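Local coordinates for protein endonuclease MutS2 (Deinococcus radiodurans, PDB 4OD6) that probably senses collided ribosomes and splits them into subunits, its Smr domain, the part in this structure, belonging to a family linked to endonuclease activity, at residues Phe10-Gln15 against Thr41-Val46; Glu27-Ile32 against Arg59-Thr64. All coordinates share one frame; numbering follows the deposited sequence.

Interaction 1 of 2, residues Phe10-Gln15 against Thr41-Val46; sequences FDNELQ and TPLRVV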
ATOM      1  N   PHE A  10     -11.268  -5.746   7.174  1.00 15.38           N
ATOM      2  CA  PHE A  10     -11.353  -4.582   6.296  1.00 15.86           C
ATOM      3  C   PHE A  10     -11.676  -4.849   4.767  1.00 18.01           C
ATOM      4  O   PHE A  10     -11.420  -5.938   4.278  1.00 21.64           O
ATOM      5  CB  PHE A  10      -9.990  -3.882   6.338  1.00 14.83           C
ATOM      6  CG  PHE A  10      -9.585  -3.313   7.671  1.00 14.66           C
ATOM      7  CD1 PHE A  10      -8.871  -4.059   8.572  1.00 14.97           C
ATOM      8  CD2 PHE A  10      -9.846  -2.008   7.983  1.00 15.05           C
ATOM      9  CE1 PHE A  10      -8.483  -3.529   9.769  1.00 15.47           C
ATOM     10  CE2 PHE A  10      -9.469  -1.470   9.186  1.00 15.26           C
ATOM     11  CZ  PHE A  10      -8.778  -2.224  10.072  1.00 15.89           C
ATOM     12  N   ASP A  11     -12.212  -3.876   4.035  1.00 18.64           N
ATOM     13  CA  ASP A  11     -12.282  -3.827   2.554  1.00 19.83           C
ATOM     14  C   ASP A  11     -10.928  -3.281   1.962  1.00 19.26           C
ATOM     15  O   ASP A  11     -10.192  -2.565   2.613  1.00 21.48           O
ATOM     16  CB  ASP A  11     -13.464  -2.942   2.054  1.00 19.41           C
ATOM     17  CG  ASP A  11     -14.724  -3.769   1.612  1.00 15.52           C
ATOM     18  OD1 ASP A  11     -14.605  -4.848   1.011  1.00 13.98           O
ATOM     19  OD2 ASP A  11     -15.837  -3.257   1.796  1.00 13.45           O
ATOM     20  N   ASN A  12     -10.659  -3.524   0.686  1.00 17.71           N
ATOM     21  CA  ASN A  12      -9.500  -2.952  -0.001  1.00 17.21           C
ATOM     22  C   ASN A  12      -8.165  -3.257   0.713  1.00 15.77           C
ATOM     23  O   ASN A  12      -7.298  -2.392   0.787  1.00 14.78           O
ATOM     24  CB  ASN A  12      -9.695  -1.436  -0.242  1.00 18.03           C
ATOM     25  CG  ASN A  12     -10.710  -1.132  -1.327  1.00 17.97           C
ATOM     26  OD1 ASN A  12     -10.552  -1.493  -2.475  1.00 19.39           O
ATOM     27  ND2 ASN A  12     -11.775  -0.521  -0.933  1.00 15.95           N
ATOM     28  N   GLU A  13      -7.992  -4.479   1.198  1.00 14.84           N
ATOM     29  CA  GLU A  13      -6.714  -4.926   1.769  1.00 12.63           C
ATOM     30  C   GLU A  13      -5.992  -5.654   0.667  1.00 10.49           C
ATOM     31  O   GLU A  13      -6.496  -6.580   0.054  1.00 13.09           O
ATOM     32  CB  GLU A  13      -6.832  -5.887   2.958  1.00 15.39           C
ATOM     33  CG  GLU A  13      -7.128  -5.220   4.268  1.00 18.80           C
ATOM     34  CD  GLU A  13      -6.899  -6.125   5.462  1.00 20.81           C
ATOM     35  OE1 GLU A  13      -7.157  -7.312   5.326  1.00 21.46           O
ATOM     36  OE2 GLU A  13      -6.470  -5.611   6.468  1.00 20.94           O
ATOM     37  N   LEU A  14      -4.771  -5.227   0.468  1.00  7.58           N
ATOM     38  CA  LEU A  14      -3.876  -5.816  -0.499  1.00  6.78           C
ATOM     39  C   LEU A  14      -2.796  -6.600   0.220  1.00  7.03           C
ATOM     40  O   LEU A  14      -2.073  -6.051   0.956  1.00  7.41           O
ATOM     41  CB  LEU A  14      -3.240  -4.707  -1.347  1.00  7.70           C
ATOM     42  CG  LEU A  14      -2.323  -5.148  -2.470  1.00  8.51           C
ATOM     43  CD1 LEU A  14      -3.050  -5.976  -3.524  1.00 10.18           C
ATOM     44  CD2 LEU A  14      -1.644  -3.925  -3.079  1.00  9.64           C
ATOM     45  N   GLN A  15      -2.708  -7.898  -0.025  1.00  7.31           N
ATOM     46  CA  GLN A  15      -1.798  -8.801   0.686  1.00  7.56           C
ATOM     47  C   GLN A  15      -0.515  -8.978  -0.096  1.00  7.92           C
ATOM     48  O   GLN A  15      -0.462  -9.625  -1.109  1.00  9.64           O
ATOM     49  CB  GLN A  15      -2.495 -10.160   0.927  1.00  9.89           C
ATOM     50  CG  GLN A  15      -3.790 -10.081   1.707  1.00 10.59           C
ATOM     51  CD  GLN A  15      -3.587  -9.766   3.151  1.00 12.57           C
ATOM     52  OE1 GLN A  15      -2.496  -9.868   3.697  1.00 12.70           O
ATOM     53  NE2 GLN A  15      -4.656  -9.385   3.788  1.00 14.98           N
ATOM     54  N   THR A  41     -11.130   4.470  -2.228  1.00  8.23           N
ATOM     55  CA  THR A  41     -10.058   4.827  -1.294  1.00  8.49           C
ATOM     56  C   THR A  41     -10.583   4.750   0.137  1.00  8.15           C
ATOM     57  O   THR A  41     -11.786   4.906   0.338  1.00  9.15           O
ATOM     58  CB  THR A  41      -9.554   6.257  -1.581  1.00  9.33           C
ATOM     59  OG1 THR A  41      -8.355   6.515  -0.843  1.00  8.18           O
ATOM     60  CG2 THR A  41     -10.617   7.291  -1.213  1.00  9.63           C
ATOM     61  N   PRO A  42      -9.734   4.570   1.150  1.00  8.04           N
ATOM     62  CA  PRO A  42      -8.304   4.233   1.070  1.00  8.17           C
ATOM     63  C   PRO A  42      -8.036   2.774   0.840  1.00  8.65           C
ATOM     64  O   PRO A  42      -8.922   1.944   1.027  1.00  9.52           O
ATOM     65  CB  PRO A  42      -7.795   4.607   2.450  1.00  8.81           C
ATOM     66  CG  PRO A  42      -8.943   4.283   3.337  1.00  9.62           C
ATOM     67  CD  PRO A  42     -10.177   4.586   2.565  1.00  8.87           C
ATOM     68  N   LEU A  43      -6.800   2.490   0.455  1.00  8.98           N
ATOM     69  CA  LEU A  43      -6.276   1.122   0.388  1.00 10.42           C
ATOM     70  C   LEU A  43      -5.409   0.788   1.567  1.00  9.82           C
ATOM     71  O   LEU A  43      -4.627   1.593   1.987  1.00 11.26           O
ATOM     72  CB  LEU A  43      -5.433   0.919  -0.847  1.00 13.05           C
ATOM     73  CG  LEU A  43      -6.066   1.281  -2.143  1.00 18.26           C
ATOM     74  CD1 LEU A  43      -5.145   0.827  -3.249  1.00 19.77           C
ATOM     75  CD2 LEU A  43      -7.458   0.716  -2.314  1.00 20.55           C
ATOM     76  N   ARG A  44      -5.533  -0.436   2.067  1.00  9.66           N
ATOM     77  CA  ARG A  44      -4.677  -0.960   3.120  1.00 10.23           C
ATOM     78  C   ARG A  44      -3.693  -1.952   2.491  1.00  8.63           C
ATOM     79  O   ARG A  44      -4.078  -3.002   1.990  1.00 10.11           O
ATOM     80  CB  ARG A  44      -5.452  -1.687   4.229  1.00 12.16           C
ATOM     81  CG  ARG A  44      -6.069  -0.787   5.244  1.00 14.31           C
ATOM     82  CD  ARG A  44      -6.901  -1.569   6.248  1.00 15.95           C
ATOM     83  NE  ARG A  44      -6.233  -2.679   6.914  1.00 16.86           N
ATOM     84  CZ  ARG A  44      -5.541  -2.604   8.039  1.00 18.05           C
ATOM     85  NH1 ARG A  44      -5.376  -1.468   8.648  1.00 17.34           N
ATOM     86  NH2 ARG A  44      -5.018  -3.703   8.509  1.00 19.51           N
ATOM     87  N   VAL A  45      -2.427  -1.590   2.532  1.00  7.65           N
ATOM     88  CA  VAL A  45      -1.360  -2.389   1.948  1.00  8.05           C
ATOM     89  C   VAL A  45      -0.669  -3.137   3.070  1.00  7.06           C
ATOM     90  O   VAL A  45       0.085  -2.593   3.842  1.00  6.69           O
ATOM     91  CB  VAL A  45      -0.364  -1.501   1.182  1.00  8.21           C
ATOM     92  CG1 VAL A  45       0.714  -2.335   0.510  1.00  7.79           C
ATOM     93  CG2 VAL A  45      -1.092  -0.650   0.165  1.00  9.12           C
ATOM     94  N   VAL A  46      -0.955  -4.430   3.104  1.00  7.08           N
ATOM     95  CA  VAL A  46      -0.446  -5.349   4.109  1.00  7.26           C
ATOM     96  C   VAL A  46       0.862  -5.957   3.635  1.00  6.47           C
ATOM     97  O   VAL A  46       0.869  -6.970   2.957  1.00  7.58           O
ATOM     98  CB  VAL A  46      -1.512  -6.430   4.475  1.00  8.54           C
ATOM     99  CG1 VAL A  46      -1.022  -7.265   5.651  1.00 10.30           C
ATOM    100  CG2 VAL A  46      -2.840  -5.739   4.774  1.00  8.79           C
TER
HETATM  101  O   HOH W   1      -9.049   0.466   3.545  1.00 17.78           O
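Arg-44 has CG anti to its own carbonyl carbon and then bends at chi3 (53°), which brings its guanidinium against Phe-10 and Glu-13; Phe-10 and Glu-13 likewise start with CG beside the backbone N. The evidence for a stack is direct: the guanidinium and ring planes lie 10° apart, and Arg-44 CZ sits 3.7 Å from the centroid of the Phe-10 ring, over the face, a cation-pi contact. Arg-44 CD adds a CH-pi contact to the same ring.

At the guanidinium edge, the extended Glu-13 chain brings up its carboxylate, tilted by 24° from the guanidinium plane. Arg-44 grips it side-on through one oxygen: NE donates to OE2 of Glu-13 at 3.0 Å, meeting its anti lone pair, and NH2 meets that oxygen nearly end-on at 3.1 Å. Arg-44 NH1 turns elsewhere, to the backbone oxygen of Gln-78.

Beneath these side chains, strands 13-15 and 43-46 pair in parallel within a beta-alpha-beta unit. Arg-44 N donates to Asn-12 O at 2.9 Å and Leu-14 N to Arg-44 O at 2.8 Å, while Val-46 N donates to Leu-14 O at 2.9 Å, and Val-46 pairs onward with Leu-16. On the same face as Glu-13 and Arg-44, Gln-15 lies alongside Val-46; its OE1 is hydrogen-bonded to Arg-17. Leu-14 and Val-45 occupy the other face, against helix 21-38.

The guanidinium is thus restrained over one face by the ring, by two bonds to one carboxylate oxygen, and by the NH1 bond to Gln-78, and the adjacent carboxylate probably stabilises its positive charge.

Interaction 2 of 2, residues Glu27-Ile32 against Arg59-Thr64; sequences ELRAAI and RDYLKT
Leu-62 meets Leu-28 and Ile-32 where helix 21-38 meets helix 53-62 in the alpha/beta Smr domain, whose chain runs beta-alpha-beta-alpha-beta-beta through a mixed sheet. Between residues 27-32 and 59-64 the nearest CA atoms, of Arg-29 and Leu-62, are 8.6 Å apart, so side chains make the contact.

Followed outward, Leu-62 CB stands back, 5.4 Å from Leu-28 CD2. CG, held beside the backbone N with chi1 at -82°, comes to 4.0 Å from that same methyl. At the fork, CD1 stays a little farther off, 4.3 Å from Leu-28 CD2. The other branch carries the packing: Leu-62 CD2 lies 3.9 Å from Leu-28 CD2 and 3.6 Å from Ile-32 CD1, bridging residues one helical turn apart. Leu-62 also reaches Val-68 and Phe-71 of strand 68-73, which ties this apolar cluster to the sheet.

Nearer the surface, the Arg-29 guanidinium stands almost perpendicular to the Tyr-61 ring. An NH1 bond to the hydroxyl is modelled, but that oxygen sits too close to the arginine chain, leaving the bond doubtful. The ring is placed more surely by carbon: Tyr-61 CD2 rests 4.0 Å from Leu-28 CD2.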
ATOM      1  N   GLU A  27       2.225  -5.255  -8.042  1.00  6.07           N
ATOM      2  CA  GLU A  27       0.887  -5.456  -7.502  1.00  5.71           C
ATOM      3  C   GLU A  27       0.307  -4.171  -6.918  1.00  5.26           C
ATOM      4  O   GLU A  27      -0.838  -3.873  -7.118  1.00  5.17           O
ATOM      5  CB  GLU A  27       0.874  -6.582  -6.475  1.00  5.96           C
ATOM      6  CG  GLU A  27       1.166  -7.966  -7.051  1.00 11.40           C
ATOM      7  CD  GLU A  27       0.276  -8.357  -8.215  1.00 14.87           C
ATOM      8  OE1 GLU A  27      -0.919  -8.205  -8.034  1.00 15.11           O
ATOM      9  OE2 GLU A  27       0.836  -8.768  -9.238  1.00 17.81           O
ATOM     10  N   LEU A  28       1.138  -3.436  -6.196  1.00  5.19           N
ATOM     11  CA  LEU A  28       0.681  -2.194  -5.602  1.00  4.61           C
ATOM     12  C   LEU A  28       0.281  -1.186  -6.685  1.00  4.36           C
ATOM     13  O   LEU A  28      -0.756  -0.555  -6.597  1.00  4.36           O
ATOM     14  CB  LEU A  28       1.762  -1.617  -4.682  1.00  5.03           C
ATOM     15  CG  LEU A  28       1.441  -0.269  -4.036  1.00  5.20           C
ATOM     16  CD1 LEU A  28       0.145  -0.334  -3.239  1.00  6.55           C
ATOM     17  CD2 LEU A  28       2.594   0.179  -3.143  1.00  7.09           C
ATOM     18  N   ARG A  29       1.095  -1.079  -7.717  1.00  4.73           N
ATOM     19  CA  ARG A  29       0.822  -0.151  -8.807  1.00  5.48           C
ATOM     20  C   ARG A  29      -0.504  -0.511  -9.493  1.00  4.31           C
ATOM     21  O   ARG A  29      -1.297   0.360  -9.765  1.00  5.33           O
ATOM     22  CB  ARG A  29       1.999  -0.183  -9.792  1.00  6.04           C
ATOM     23  CG  ARG A  29       1.810   0.679 -11.012  1.00  7.05           C
ATOM     24  CD  ARG A  29       3.092   0.676 -11.810  1.00  9.75           C
ATOM     25  NE  ARG A  29       3.012   1.530 -12.962  1.00 12.70           N
ATOM     26  CZ  ARG A  29       2.907   2.832 -12.916  1.00 17.34           C
ATOM     27  NH1 ARG A  29       2.965   3.480 -11.754  1.00 17.99           N
ATOM     28  NH2 ARG A  29       2.852   3.500 -14.051  1.00 21.00           N
ATOM     29  N   ALA A  30      -0.738  -1.799  -9.757  1.00  4.79           N
ATOM     30  CA  ALA A  30      -2.001  -2.267 -10.363  1.00  5.35           C
ATOM     31  C   ALA A  30      -3.185  -2.003  -9.458  1.00  4.51           C
ATOM     32  O   ALA A  30      -4.220  -1.607  -9.895  1.00  5.00           O
ATOM     33  CB  ALA A  30      -1.890  -3.764 -10.679  1.00  6.58           C
ATOM     34  N   ALA A  31      -3.014  -2.248  -8.168  1.00  4.30           N
ATOM     35  CA  ALA A  31      -4.097  -2.045  -7.209  1.00  4.51           C
ATOM     36  C   ALA A  31      -4.485  -0.604  -7.122  1.00  4.24           C
ATOM     37  O   ALA A  31      -5.646  -0.290  -6.983  1.00  4.77           O
ATOM     38  CB  ALA A  31      -3.732  -2.598  -5.841  1.00  5.31           C
ATOM     39  N   ILE A  32      -3.509   0.289  -7.114  1.00  4.59           N
ATOM     40  CA  ILE A  32      -3.774   1.712  -7.037  1.00  5.54           C
ATOM     41  C   ILE A  32      -4.470   2.190  -8.294  1.00  5.61           C
ATOM     42  O   ILE A  32      -5.394   2.947  -8.215  1.00  5.40           O
ATOM     43  CB  ILE A  32      -2.481   2.511  -6.772  1.00  5.69           C
ATOM     44  CG1 ILE A  32      -1.973   2.191  -5.377  1.00  5.89           C
ATOM     45  CG2 ILE A  32      -2.705   4.002  -6.950  1.00  6.39           C
ATOM     46  CD1 ILE A  32      -0.598   2.752  -5.071  1.00  6.28           C
ATOM     47  N   ARG A  59       7.079   2.483   0.214  0.60  8.01           N
ATOM     48  CA  ARG A  59       6.924   3.891   0.507  0.60  8.60           C
ATOM     49  C   ARG A  59       7.682   4.697  -0.502  0.60  8.92           C
ATOM     50  O   ARG A  59       7.307   5.754  -0.927  0.60  9.28           O
ATOM     51  CB  ARG A  59       7.387   4.190   1.910  0.60  9.95           C
ATOM     52  CG  ARG A  59       6.464   3.650   2.998  0.60 11.74           C
ATOM     53  CD  ARG A  59       7.077   3.788   4.364  0.60 13.25           C
ATOM     54  NE  ARG A  59       7.492   5.150   4.611  0.60 15.36           N
ATOM     55  CZ  ARG A  59       6.709   6.078   5.117  0.60 16.70           C
ATOM     56  NH1 ARG A  59       5.457   5.788   5.436  0.60 17.36           N
ATOM     57  NH2 ARG A  59       7.182   7.302   5.270  0.60 17.54           N
ATOM     58  N   ASP A  60       8.845   4.169  -0.875  1.00  9.63           N
ATOM     59  CA  ASP A  60       9.677   4.862  -1.860  1.00 11.23           C
ATOM     60  C   ASP A  60       8.973   4.961  -3.209  1.00  9.41           C
ATOM     61  O   ASP A  60       9.012   6.002  -3.867  1.00 11.02           O
ATOM     62  CB  ASP A  60      11.015   4.138  -2.028  1.00 14.72           C
ATOM     63  CG  ASP A  60      11.876   4.748  -3.117  1.00 21.89           C
ATOM     64  OD1 ASP A  60      12.501   5.796  -2.862  1.00 21.07           O
ATOM     65  OD2 ASP A  60      11.929   4.179  -4.227  1.00 26.55           O
ATOM     66  N   TYR A  61       8.320   3.878  -3.614  1.00  8.20           N
ATOM     67  CA  TYR A  61       7.546   3.876  -4.848  1.00  7.88           C
ATOM     68  C   TYR A  61       6.346   4.824  -4.747  1.00  7.91           C
ATOM     69  O   TYR A  61       6.029   5.540  -5.694  1.00  8.42           O
ATOM     70  CB  TYR A  61       7.074   2.447  -5.191  1.00  7.99           C
ATOM     71  CG  TYR A  61       5.950   2.415  -6.209  1.00  7.81           C
ATOM     72  CD1 TYR A  61       6.216   2.467  -7.568  1.00  8.68           C
ATOM     73  CD2 TYR A  61       4.626   2.411  -5.799  1.00  8.35           C
ATOM     74  CE1 TYR A  61       5.192   2.472  -8.493  1.00  8.26           C
ATOM     75  CE2 TYR A  61       3.596   2.414  -6.714  1.00  7.87           C
ATOM     76  CZ  TYR A  61       3.884   2.447  -8.060  1.00  8.40           C
ATOM     77  OH  TYR A  61       2.861   2.452  -8.976  1.00 10.05           O
ATOM     78  N   LEU A  62       5.672   4.796  -3.605  1.00  8.17           N
ATOM     79  CA  LEU A  62       4.393   5.500  -3.447  1.00  8.09           C
ATOM     80  C   LEU A  62       4.697   7.067  -3.630  1.00  9.01           C
ATOM     81  O   LEU A  62       3.741   7.797  -3.981  1.00  9.36           O
ATOM     82  CB  LEU A  62       3.824   5.298  -2.080  1.00  7.93           C
ATOM     83  CG  LEU A  62       3.090   3.974  -1.953  1.00  6.95           C
ATOM     84  CD1 LEU A  62       2.815   3.590  -0.507  1.00  6.90           C
ATOM     85  CD2 LEU A  62       1.828   4.009  -2.796  1.00  6.79           C
ATOM     86  N   LYS A  63       5.897   7.656  -3.284  0.60  8.95           N
ATOM     87  CA  LYS A  63       6.164   9.071  -3.260  0.60 11.07           C
ATOM     88  C   LYS A  63       5.951   9.609  -4.636  0.60 10.21           C
ATOM     89  O   LYS A  63       5.827  10.781  -4.874  0.60 10.75           O
ATOM     90  CB  LYS A  63       7.620   9.360  -2.814  0.60 14.58           C
ATOM     91  CG  LYS A  63       8.001   9.030  -1.359  0.60 18.48           C
ATOM     92  CD  LYS A  63       9.378   8.378  -1.158  0.60 21.31           C
ATOM     93  CE  LYS A  63       9.720   8.001   0.308  0.60 20.81           C
ATOM     94  NZ  LYS A  63      10.943   7.141   0.565  0.60 18.02           N
ATOM     95  N   THR A  64       6.077   8.739  -5.648  1.00 10.07           N
ATOM     96  CA  THR A  64       5.898   9.224  -7.061  1.00 11.75           C
ATOM     97  C   THR A  64       4.771   8.604  -7.930  1.00  9.39           C
ATOM     98  O   THR A  64       4.641   8.902  -9.113  1.00  9.81           O
ATOM     99  CB  THR A  64       7.200   9.148  -7.900  1.00 14.26           C
ATOM    100  OG1 THR A  64       7.647   7.788  -7.981  1.00 15.05           O
ATOM    101  CG2 THR A  64       8.290  10.033  -7.305  1.00 14.83           C
TER

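How the interactions relate
Interaction 1 and interaction 2 have centres about 13 Å apart and are linked by helix 21-38, which connects the two strands of interaction 1 and supplies residues 27-32 of interaction 2. Their segments alternate along the chain. The layers meet directly: Val-45 CG2 lies 3.6 Å from Leu-28 CD1, and Leu-14 CD2 lies 3.7 Å from Ala-31 CB. Leu-28 therefore faces both ways, with CD1 against the sheet and CD2 toward helix 53-62. Ile-32 does much the same, touching Leu-43 as well as Leu-62. The salt bridge and stack of interaction 1 sit on the other face of the sheet, away from this apolar core.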